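Local coordinates for beta-fructofuranosidase (Arthrobacter, PDB 3WPU), which is a beta-fructofuranosidase of the levansucrase/invertase family, whose members fold as a five-bladed beta-propeller, at residues 111-116 with 159-163; 148-154 with 179-185; 192-198 with 240-245. All coordinates share one frame; numbering follows the deposited sequence.

Contact 1. Residues 111-116 with 159-163; sequences HVFAKI and HQTQW
Gln162 OE1 is gripped by two donors: Ile116 N, 2.8 Å away and lying in the plane of the amide carbonyl, and water 3, which also donates to Ile116 O. The chain bends about the CB-CG bond (chi2 116°), which brings OE1 against the backbone of 111-116; the amide takes the place of a main-chain strand partner, and its NE2 is held by Thr148 OG1. Below the bend, Gln162 CB packs on Ile116 CG1 at 3.7 Å. One direct main-chain bond joins the segments, Gln162 N to Ala114 O (3.1 Å); the same oxygen accepts water 2, which donates as well to Gln160 O. Water 1 links the chains in the same way, donating to Val112 O and accepting from Gln160 N. Toward 111-116 the Trp163 indole presents its edge, while Thr161 OG1 lies over one face. NE1 donates to His111 O at 2.9 Å, the acceptor nearly in the ring plane, and Ala114 CB sits in that plane near CD1 (3.7 Å). Thr161 CG2 packs against the loop backbone, 3.3 Å from Val112 O, while Phe113 CE1 comes obliquely to His159 CD2 (3.6 Å), ring planes 52° apart. Within the fold, strand 159-169 runs between strands 72-81 and 174-184, whereas strand 115-122 pairs with 93-102 and 137-141; Ile116 also packs on Trp78, Phe97 and Leu99.

Contact 2. Residues 148-154 with 179-185; sequences TGQIFED and FTDVAFY
Phe152 lays its ring across Ala183, whose CB stands 3.7 Å from the ring centroid and almost on the normal, a CH-pi contact over the face. With chi1 at -64°, CG stands opposite the carbonyl carbon and the ring reaches the strand. Ile151 CG1 covers the opposite face toward the rim, so the phenyl is sandwiched between a loop neighbour and the strand, while its CZ comes edge-on to Asp181 O at 3.4 Å. Asp181 has CG opposite its own N (chi1 -163°), which carries the carboxylate off the strand to the helix-like bend at 148-151. There OD2 lies 2.6 Å from Thr148 O and 3.2 Å from Ile151 CD1, and OD1 accepts from Gln160 NE2. Thr148 directs CG2 obliquely at the Phe179 ring, its hydroxyl being bonded to Gln160 and Gln162. At the far end Tyr185 OH donates to Asp154 O, 2.7 Å away on a lone pair in the carbonyl plane. The Asp154 carboxylate slants past the ring, CG 3.5 Å from Tyr185 CE1 with the planes 39° apart, and OD1 turns back to Ser156 OG. Two oxygens as close as Thr148 O and Asp181 OD2 suggest that the buried carboxyl may carry a proton, probably favoured by apolar Ile151 and Phe152; with OD1 held by Gln160, OD2 would be the likelier site.

Contact 3. Residues 192-198 with 240-245; sequences NIKPYDP and EFFNFR
Tyr196 and Phe242 pair in an offset edge-to-face arrangement where the approach to strand 197-210 meets the loop before strand 245-250 of the five-bladed beta-propeller; Arg245 is the first residue of the family's Arg-Asp-Pro sequence motif. The tyrosine turns its edge toward the phenylalanine face, with ring planes 63° apart and CE2 3.6 Å from Phe242 CE2. First torsions of 84° for Tyr196 and 75° for Phe242 tuck CG between N and C and bring the two rings together.

Apolar packing continues through Pro198. Its CD is wedged tightly against Phe242 CZ at 3.3 Å and also lies above the centre of the Tyr196 ring, so this one methylene touches both aromatics. Pro198 CG approaches Phe244 CB at 4.2 Å, and the Phe244 ring in turn meets Phe263 of strand 260-266. At the outer end Glu240 CG covers the centre of the Phe241 ring.

Between the segments, the settled polar links run through two waters and the Tyr196 hydroxyl. The extended chain of Glu240 also brings its carboxylate beside the Asn192 side chain. Water 5 accepts from Tyr196 N and donates to Glu240 O, joining the main chains. Arg245 packs on Trp163 and forms a salt bridge with Glu338 through NH2. Its NH1 and Phe244 N both donate to water 4, which lies at the guanidinium edge. That water donates to Tyr196 OH at 2.8 Å, and the hydroxyl spends its own proton on Phe242 O, 2.6 Å away and in the carbonyl plane.

The three contacts sit on the same side of the chain's centre, contacts 1 and 2 about 10 Å apart between centres, contacts 2 and 3 about 11 Å, and contacts 1 and 3 about 13 Å. Strands 159-169, 174-184 and 197-210 follow one another in sequence and are antiparallel neighbours in one sheet, which links the three. Contacts 1 and 2 interlock, their segments alternating along the chain, and contact 3 opens only after both have closed. Its loop 240-245 leads into strand 245-250 of a different sheet, so the series passes into a second sheet, consistent with a step between neighbouring blades, with Trp163 touching both Tyr196 and Arg245 at the junction.

Contact 1. Residues 111-116 with 159-163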
loop_
_atom_site.group_PDB
_atom_site.type_symbol
_atom_site.label_atom_id
_atom_site.label_comp_id
_atom_site.label_asym_id
_atom_site.label_seq_id
_atom_site.Cartn_x
_atom_site.Cartn_y
_atom_site.Cartn_z
ATOM N N HIS A 111 1.344 -8.020 14.811
ATOM C CA HIS A 111 0.681 -6.722 14.658
ATOM C C HIS A 111 0.824 -5.839 15.891
ATOM O O HIS A 111 1.038 -4.633 15.756
ATOM C CB HIS A 111 -0.782 -6.919 14.321
ATOM C CG HIS A 111 -0.989 -7.886 13.201
ATOM N ND1 HIS A 111 -0.844 -7.522 11.885
ATOM C CD2 HIS A 111 -1.238 -9.217 13.202
ATOM C CE1 HIS A 111 -1.051 -8.572 11.114
ATOM N NE2 HIS A 111 -1.279 -9.617 11.890
ATOM N N VAL A 112 0.695 -6.423 17.080
ATOM C CA VAL A 112 0.803 -5.651 18.330
ATOM C C VAL A 112 2.230 -5.399 18.802
ATOM O O VAL A 112 2.421 -4.722 19.823
ATOM C CB VAL A 112 -0.074 -6.190 19.481
ATOM C CG1 VAL A 112 -1.537 -6.122 19.098
ATOM C CG2 VAL A 112 0.317 -7.610 19.871
ATOM N N PHE A 113 3.212 -5.894 18.037
ATOM C CA PHE A 113 4.632 -5.699 18.316
ATOM C C PHE A 113 5.380 -5.127 17.116
ATOM O O PHE A 113 6.596 -5.202 17.036
ATOM C CB PHE A 113 5.268 -7.033 18.743
ATOM C CG PHE A 113 4.594 -7.665 19.918
ATOM C CD1 PHE A 113 4.614 -7.053 21.157
ATOM C CD2 PHE A 113 3.931 -8.869 19.783
ATOM C CE1 PHE A 113 3.950 -7.617 22.236
ATOM C CE2 PHE A 113 3.274 -9.441 20.859
ATOM C CZ PHE A 113 3.294 -8.814 22.088
ATOM N N ALA A 114 4.640 -4.454 16.225
ATOM C CA ALA A 114 5.181 -3.987 14.954
ATOM C C ALA A 114 5.982 -2.717 15.137
ATOM O O ALA A 114 5.602 -1.842 15.921
ATOM C CB ALA A 114 4.056 -3.711 13.978
ATOM N N LYS A 115 7.074 -2.641 14.386
ATOM C CA LYS A 115 7.929 -1.453 14.338
ATOM C C LYS A 115 8.375 -1.184 12.902
ATOM O O LYS A 115 8.302 -2.052 12.053
ATOM C CB LYS A 115 9.146 -1.662 15.234
ATOM C CG LYS A 115 8.787 -1.956 16.675
ATOM C CD LYS A 115 10.039 -2.270 17.477
ATOM C CE LYS A 115 9.664 -2.741 18.859
ATOM N NZ LYS A 115 10.900 -2.938 19.640
ATOM N N ILE A 116 8.761 0.052 12.612
ATOM C CA ILE A 116 9.320 0.373 11.320
ATOM C C ILE A 116 10.828 0.198 11.325
ATOM O O ILE A 116 11.543 0.763 12.165
ATOM C CB ILE A 116 8.942 1.800 10.856
ATOM C CG1 ILE A 116 7.431 1.851 10.646
ATOM C CG2 ILE A 116 9.728 2.159 9.608
ATOM C CD1 ILE A 116 6.873 3.248 10.432
ATOM N N HIS A 159 0.665 -1.800 24.659
ATOM C CA HIS A 159 1.399 -2.059 23.412
ATOM C C HIS A 159 1.482 -0.741 22.684
ATOM O O HIS A 159 0.616 0.111 22.859
ATOM C CB HIS A 159 0.678 -3.066 22.524
ATOM C CG HIS A 159 0.441 -4.387 23.179
ATOM N ND1 HIS A 159 -0.524 -4.582 24.148
ATOM C CD2 HIS A 159 1.037 -5.587 22.991
ATOM C CE1 HIS A 159 -0.491 -5.843 24.544
ATOM N NE2 HIS A 159 0.438 -6.474 23.849
ATOM N N GLN A 160 2.520 -0.572 21.882
ATOM C CA GLN A 160 2.684 0.683 21.164
ATOM C C GLN A 160 3.472 0.326 19.905
ATOM O O GLN A 160 4.611 -0.127 19.979
ATOM C CB GLN A 160 3.375 1.710 22.058
ATOM C CG GLN A 160 3.039 3.178 21.764
ATOM C CD GLN A 160 3.747 3.736 20.549
ATOM O OE1 GLN A 160 4.904 4.110 20.617
ATOM N NE2 GLN A 160 3.030 3.814 19.417
ATOM N N THR A 161 2.835 0.506 18.755
ATOM C CA THR A 161 3.397 0.050 17.485
ATOM C C THR A 161 3.491 1.161 16.486
ATOM O O THR A 161 2.870 2.202 16.636
ATOM C CB THR A 161 2.542 -1.024 16.829
ATOM O OG1 THR A 161 1.236 -0.518 16.513
ATOM C CG2 THR A 161 2.384 -2.185 17.736
ATOM N N GLN A 162 4.286 0.889 15.463
ATOM C CA GLN A 162 4.333 1.671 14.248
ATOM C C GLN A 162 3.774 0.800 13.139
ATOM O O GLN A 162 4.206 -0.339 12.934
ATOM C CB GLN A 162 5.738 2.144 13.908
ATOM C CG GLN A 162 6.380 2.993 14.987
ATOM C CD GLN A 162 7.611 2.355 15.592
ATOM O OE1 GLN A 162 8.367 1.700 14.901
ATOM N NE2 GLN A 162 7.845 2.600 16.877
ATOM N N TRP A 163 2.739 1.319 12.498
ATOM C CA TRP A 163 2.094 0.673 11.359
ATOM C C TRP A 163 2.385 1.479 10.064
ATOM O O TRP A 163 3.113 2.475 10.127
ATOM C CB TRP A 163 0.608 0.489 11.688
ATOM C CG TRP A 163 0.285 -0.689 12.602
ATOM C CD1 TRP A 163 1.157 -1.567 13.179
ATOM C CD2 TRP A 163 -1.018 -1.068 13.025
ATOM N NE1 TRP A 163 0.456 -2.503 13.926
ATOM C CE2 TRP A 163 -0.883 -2.218 13.846
ATOM C CE3 TRP A 163 -2.294 -0.582 12.759
ATOM C CZ2 TRP A 163 -1.995 -2.852 14.428
ATOM C CZ3 TRP A 163 -3.410 -1.230 13.330
ATOM C CH2 TRP A 163 -3.242 -2.357 14.149
HETATM O O HOH W 1 3.900 -3.148 21.508
HETATM O O HOH W 2 6.109 -2.229 18.784
HETATM O O HOH W 3 11.178 1.715 14.680
#

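Contact 2. Residues 148-154 with 179-185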
loop_
_atom_site.group_PDB
_atom_site.type_symbol
_atom_site.label_atom_id
_atom_site.label_comp_id
_atom_site.label_asym_id
_atom_site.label_seq_id
_atom_site.Cartn_x
_atom_site.Cartn_y
_atom_site.Cartn_z
ATOM N N THR A 148 8.150 6.977 19.664
ATOM C CA THR A 148 6.827 7.079 19.035
ATOM C C THR A 148 5.683 7.181 20.056
ATOM O O THR A 148 4.556 7.557 19.722
ATOM C CB THR A 148 6.581 5.969 18.013
ATOM O OG1 THR A 148 6.603 4.668 18.646
ATOM C CG2 THR A 148 7.625 6.041 16.915
ATOM N N GLY A 149 6.001 6.920 21.315
ATOM C CA GLY A 149 5.059 7.085 22.407
ATOM C C GLY A 149 4.767 8.533 22.738
ATOM O O GLY A 149 3.812 8.811 23.425
ATOM N N GLN A 150 5.562 9.461 22.216
ATOM C CA GLN A 150 5.472 10.863 22.652
ATOM C C GLN A 150 4.131 11.567 22.480
ATOM O O GLN A 150 3.811 12.476 23.251
ATOM C CB GLN A 150 6.572 11.706 22.051
ATOM C CG GLN A 150 6.705 11.740 20.572
ATOM C CD GLN A 150 8.003 12.438 20.187
ATOM O OE1 GLN A 150 7.985 13.554 19.733
ATOM N NE2 GLN A 150 9.105 11.820 20.478
ATOM N N ILE A 151 3.361 11.179 21.472
ATOM C CA ILE A 151 2.133 11.916 21.126
ATOM C C ILE A 151 0.912 11.554 21.960
ATOM O O ILE A 151 -0.107 12.257 21.902
ATOM C CB ILE A 151 1.779 11.761 19.622
ATOM C CG1 ILE A 151 1.411 10.312 19.268
ATOM C CG2 ILE A 151 2.915 12.308 18.759
ATOM C CD1 ILE A 151 0.983 10.109 17.829
ATOM N N PHE A 152 0.972 10.435 22.678
ATOM C CA PHE A 152 -0.191 9.922 23.403
ATOM C C PHE A 152 -0.362 10.551 24.774
ATOM O O PHE A 152 0.513 10.449 25.626
ATOM C CB PHE A 152 -0.123 8.405 23.506
ATOM C CG PHE A 152 -0.197 7.744 22.163
ATOM C CD1 PHE A 152 -1.403 7.684 21.469
ATOM C CD2 PHE A 152 0.951 7.247 21.558
ATOM C CE1 PHE A 152 -1.455 7.121 20.199
ATOM C CE2 PHE A 152 0.894 6.675 20.305
ATOM C CZ PHE A 152 -0.318 6.612 19.630
ATOM N N GLU A 153 -1.494 11.226 24.948
ATOM C CA GLU A 153 -1.838 11.828 26.227
ATOM C C GLU A 153 -1.873 10.741 27.309
ATOM O O GLU A 153 -1.282 10.900 28.383
ATOM C CB GLU A 153 -3.187 12.547 26.115
ATOM C CG GLU A 153 -3.185 13.805 25.219
ATOM C CD GLU A 153 -3.506 13.573 23.721
ATOM O OE1 GLU A 153 -3.316 12.470 23.207
ATOM O OE2 GLU A 153 -3.955 14.534 23.026
ATOM N N ASP A 154 -2.532 9.626 27.006
ATOM C CA ASP A 154 -2.644 8.469 27.892
ATOM C C ASP A 154 -1.461 7.524 27.702
ATOM O O ASP A 154 -1.387 6.748 26.740
ATOM C CB ASP A 154 -3.974 7.756 27.657
ATOM C CG ASP A 154 -4.223 6.607 28.620
ATOM O OD1 ASP A 154 -3.317 6.219 29.375
ATOM O OD2 ASP A 154 -5.356 6.090 28.598
ATOM N N PHE A 179 3.511 7.836 8.988
ATOM C CA PHE A 179 3.197 6.497 9.462
ATOM C C PHE A 179 1.987 6.483 10.378
ATOM O O PHE A 179 1.390 7.502 10.661
ATOM C CB PHE A 179 4.433 5.866 10.115
ATOM C CG PHE A 179 4.821 6.484 11.441
ATOM C CD1 PHE A 179 4.586 5.812 12.639
ATOM C CD2 PHE A 179 5.413 7.751 11.489
ATOM C CE1 PHE A 179 4.944 6.382 13.863
ATOM C CE2 PHE A 179 5.765 8.320 12.705
ATOM C CZ PHE A 179 5.525 7.632 13.881
ATOM N N THR A 180 1.599 5.289 10.793
ATOM C CA THR A 180 0.488 5.115 11.693
ATOM C C THR A 180 1.045 4.770 13.056
ATOM O O THR A 180 1.680 3.722 13.238
ATOM C CB THR A 180 -0.494 4.037 11.217
ATOM O OG1 THR A 180 -0.788 4.188 9.814
ATOM C CG2 THR A 180 -1.794 4.070 12.039
ATOM N N ASP A 181 0.792 5.640 14.021
ATOM C CA ASP A 181 1.367 5.530 15.350
ATOM C C ASP A 181 0.240 5.040 16.246
ATOM O O ASP A 181 -0.775 5.710 16.352
ATOM C CB ASP A 181 1.909 6.897 15.787
ATOM C CG ASP A 181 2.898 6.805 16.969
ATOM O OD1 ASP A 181 3.301 5.677 17.372
ATOM O OD2 ASP A 181 3.295 7.858 17.513
ATOM N N VAL A 182 0.383 3.849 16.839
ATOM C CA VAL A 182 -0.755 3.190 17.470
ATOM C C VAL A 182 -0.491 2.818 18.927
ATOM O O VAL A 182 0.571 2.264 19.283
ATOM C CB VAL A 182 -1.177 1.911 16.708
ATOM C CG1 VAL A 182 -2.543 1.422 17.165
ATOM C CG2 VAL A 182 -1.211 2.162 15.209
ATOM N N ALA A 183 -1.462 3.110 19.780
ATOM C CA ALA A 183 -1.407 2.716 21.195
ATOM C C ALA A 183 -2.579 1.793 21.518
ATOM O O ALA A 183 -3.711 2.036 21.113
ATOM C CB ALA A 183 -1.428 3.928 22.111
ATOM N N PHE A 184 -2.284 0.708 22.234
ATOM C CA PHE A 184 -3.279 -0.250 22.653
ATOM C C PHE A 184 -3.350 -0.243 24.169
ATOM O O PHE A 184 -2.327 -0.034 24.837
ATOM C CB PHE A 184 -2.924 -1.674 22.232
ATOM C CG PHE A 184 -2.767 -1.864 20.738
ATOM C CD1 PHE A 184 -3.761 -2.485 19.992
ATOM C CD2 PHE A 184 -1.611 -1.434 20.080
ATOM C CE1 PHE A 184 -3.602 -2.672 18.627
ATOM C CE2 PHE A 184 -1.438 -1.652 18.715
ATOM C CZ PHE A 184 -2.450 -2.244 17.993
ATOM N N TYR A 185 -4.545 -0.529 24.685
ATOM C CA TYR A 185 -4.805 -0.489 26.134
ATOM C C TYR A 185 -5.520 -1.763 26.529
ATOM O O TYR A 185 -6.746 -1.815 26.573
ATOM C CB TYR A 185 -5.602 0.764 26.481
ATOM C CG TYR A 185 -4.893 2.020 26.077
ATOM C CD1 TYR A 185 -4.110 2.743 26.987
ATOM C CD2 TYR A 185 -4.974 2.495 24.772
ATOM C CE1 TYR A 185 -3.442 3.901 26.608
ATOM C CE2 TYR A 185 -4.309 3.650 24.392
ATOM C CZ TYR A 185 -3.525 4.335 25.304
ATOM O OH TYR A 185 -2.876 5.493 24.927
#

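Contact 3. Residues 192-198 with 240-245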
loop_
_atom_site.group_PDB
_atom_site.type_symbol
_atom_site.label_atom_id
_atom_site.label_comp_id
_atom_site.label_asym_id
_atom_site.label_seq_id
_atom_site.Cartn_x
_atom_site.Cartn_y
_atom_site.Cartn_z
ATOM N N ASN A 192 -9.781 -5.371 25.820
ATOM C CA ASN A 192 -9.596 -3.929 25.855
ATOM C C ASN A 192 -10.036 -3.293 27.162
ATOM O O ASN A 192 -11.105 -3.615 27.705
ATOM C CB ASN A 192 -10.406 -3.252 24.736
ATOM C CG ASN A 192 -9.802 -3.426 23.345
ATOM O OD1 ASN A 192 -10.463 -3.117 22.352
ATOM N ND2 ASN A 192 -8.562 -3.882 23.260
ATOM N N ILE A 193 -9.220 -2.370 27.650
ATOM C CA ILE A 193 -9.601 -1.441 28.706
ATOM C C ILE A 193 -10.391 -0.312 28.049
ATOM O O ILE A 193 -11.427 0.113 28.567
ATOM C CB ILE A 193 -8.354 -0.923 29.452
ATOM C CG1 ILE A 193 -7.760 -2.071 30.280
ATOM C CG2 ILE A 193 -8.658 0.299 30.316
ATOM C CD1 ILE A 193 -6.304 -1.895 30.642
ATOM N N LYS A 194 -9.911 0.140 26.885
ATOM C CA LYS A 194 -10.633 1.098 26.045
ATOM C C LYS A 194 -10.231 0.808 24.584
ATOM O O LYS A 194 -9.318 0.019 24.348
ATOM C CB LYS A 194 -10.308 2.557 26.431
ATOM C CG LYS A 194 -8.847 2.972 26.269
ATOM C CD LYS A 194 -8.672 4.489 26.295
ATOM C CE LYS A 194 -7.272 4.907 25.865
ATOM N NZ LYS A 194 -7.141 6.389 25.732
ATOM N N PRO A 195 -10.902 1.430 23.611
ATOM C CA PRO A 195 -10.502 1.167 22.223
ATOM C C PRO A 195 -9.064 1.611 21.941
ATOM O O PRO A 195 -8.564 2.541 22.555
ATOM C CB PRO A 195 -11.510 1.997 21.413
ATOM C CG PRO A 195 -12.705 2.105 22.313
ATOM C CD PRO A 195 -12.133 2.238 23.683
ATOM N N TYR A 196 -8.419 0.955 20.990
ATOM C CA TYR A 196 -7.080 1.349 20.584
ATOM C C TYR A 196 -7.101 2.726 19.917
ATOM O O TYR A 196 -8.164 3.265 19.599
ATOM C CB TYR A 196 -6.423 0.291 19.716
ATOM C CG TYR A 196 -6.744 0.300 18.229
ATOM C CD1 TYR A 196 -5.735 0.109 17.303
ATOM C CD2 TYR A 196 -8.045 0.522 17.750
ATOM C CE1 TYR A 196 -5.989 0.089 15.957
ATOM C CE2 TYR A 196 -8.323 0.508 16.402
ATOM C CZ TYR A 196 -7.285 0.338 15.498
ATOM O OH TYR A 196 -7.548 0.302 14.153
ATOM N N ASP A 197 -5.904 3.253 19.720
ATOM C CA ASP A 197 -5.720 4.658 19.346
ATOM C C ASP A 197 -4.668 4.745 18.260
ATOM O O ASP A 197 -3.491 4.928 18.548
ATOM C CB ASP A 197 -5.321 5.459 20.574
ATOM C CG ASP A 197 -5.350 6.963 20.351
ATOM O OD1 ASP A 197 -5.433 7.434 19.210
ATOM O OD2 ASP A 197 -5.226 7.675 21.362
ATOM N N PRO A 198 -5.104 4.595 16.995
ATOM C CA PRO A 198 -4.235 4.742 15.841
ATOM C C PRO A 198 -4.271 6.173 15.337
ATOM O O PRO A 198 -5.354 6.711 15.105
ATOM C CB PRO A 198 -4.873 3.829 14.812
ATOM C CG PRO A 198 -6.333 3.825 15.136
ATOM C CD PRO A 198 -6.460 4.156 16.611
ATOM N N GLU A 240 -15.266 -0.103 18.380
ATOM C CA GLU A 240 -14.064 -0.423 19.112
ATOM C C GLU A 240 -12.902 -0.846 18.218
ATOM O O GLU A 240 -11.737 -0.667 18.565
ATOM C CB GLU A 240 -14.419 -1.580 20.062
ATOM C CG GLU A 240 -13.276 -2.206 20.795
ATOM C CD GLU A 240 -13.769 -3.009 21.980
ATOM O OE1 GLU A 240 -14.925 -3.492 21.952
ATOM O OE2 GLU A 240 -12.987 -3.131 22.941
ATOM N N PHE A 241 -13.245 -1.457 17.094
ATOM C CA PHE A 241 -12.271 -2.015 16.162
ATOM C C PHE A 241 -12.280 -1.286 14.836
ATOM O O PHE A 241 -11.956 -1.865 13.786
ATOM C CB PHE A 241 -12.541 -3.493 15.977
ATOM C CG PHE A 241 -12.433 -4.266 17.256
ATOM C CD1 PHE A 241 -11.215 -4.354 17.921
ATOM C CD2 PHE A 241 -13.550 -4.861 17.826
ATOM C CE1 PHE A 241 -11.104 -5.046 19.122
ATOM C CE2 PHE A 241 -13.447 -5.563 19.024
ATOM C CZ PHE A 241 -12.222 -5.649 19.671
ATOM N N PHE A 242 -12.573 0.009 14.899
ATOM C CA PHE A 242 -12.472 0.885 13.745
ATOM C C PHE A 242 -11.095 0.841 13.102
ATOM O O PHE A 242 -10.106 0.600 13.779
ATOM C CB PHE A 242 -12.802 2.340 14.124
ATOM C CG PHE A 242 -11.717 3.066 14.902
ATOM C CD1 PHE A 242 -11.072 4.161 14.335
ATOM C CD2 PHE A 242 -11.367 2.701 16.208
ATOM C CE1 PHE A 242 -10.125 4.868 15.047
ATOM C CE2 PHE A 242 -10.393 3.390 16.916
ATOM C CZ PHE A 242 -9.771 4.485 16.339
ATOM N N ASN A 243 -11.061 1.082 11.792
ATOM C CA ASN A 243 -9.846 1.170 11.002
ATOM C C ASN A 243 -9.490 2.612 10.718
ATOM O O ASN A 243 -10.359 3.402 10.382
ATOM C CB ASN A 243 -10.064 0.438 9.677
ATOM C CG ASN A 243 -10.468 -1.008 9.885
ATOM O OD1 ASN A 243 -11.575 -1.439 9.534
ATOM N ND2 ASN A 243 -9.571 -1.755 10.443
ATOM N N PHE A 244 -8.209 2.934 10.832
ATOM C CA PHE A 244 -7.721 4.316 10.583
ATOM C C PHE A 244 -6.217 4.227 10.489
ATOM O O PHE A 244 -5.540 4.053 11.496
ATOM C CB PHE A 244 -8.156 5.293 11.684
ATOM C CG PHE A 244 -7.840 6.729 11.353
ATOM C CD1 PHE A 244 -8.711 7.489 10.596
ATOM C CD2 PHE A 244 -6.670 7.306 11.816
ATOM C CE1 PHE A 244 -8.379 8.798 10.261
ATOM C CE2 PHE A 244 -6.356 8.614 11.512
ATOM C CZ PHE A 244 -7.218 9.357 10.734
ATOM N N ARG A 245 -5.699 4.208 9.275
ATOM C CA ARG A 245 -4.271 3.961 9.066
ATOM C C ARG A 245 -3.830 4.156 7.633
ATOM O O ARG A 245 -4.660 4.397 6.747
ATOM C CB ARG A 245 -3.927 2.507 9.515
ATOM C CG ARG A 245 -4.696 1.407 8.816
ATOM C CD ARG A 245 -4.206 0.048 9.334
ATOM N NE ARG A 245 -4.985 -1.058 8.812
ATOM C CZ ARG A 245 -6.143 -1.494 9.288
ATOM N NH1 ARG A 245 -6.701 -0.957 10.365
ATOM N NH2 ARG A 245 -6.730 -2.533 8.711
HETATM O O HOH W 4 -6.044 1.365 12.083
HETATM O O HOH W 5 -9.602 -1.620 20.013
#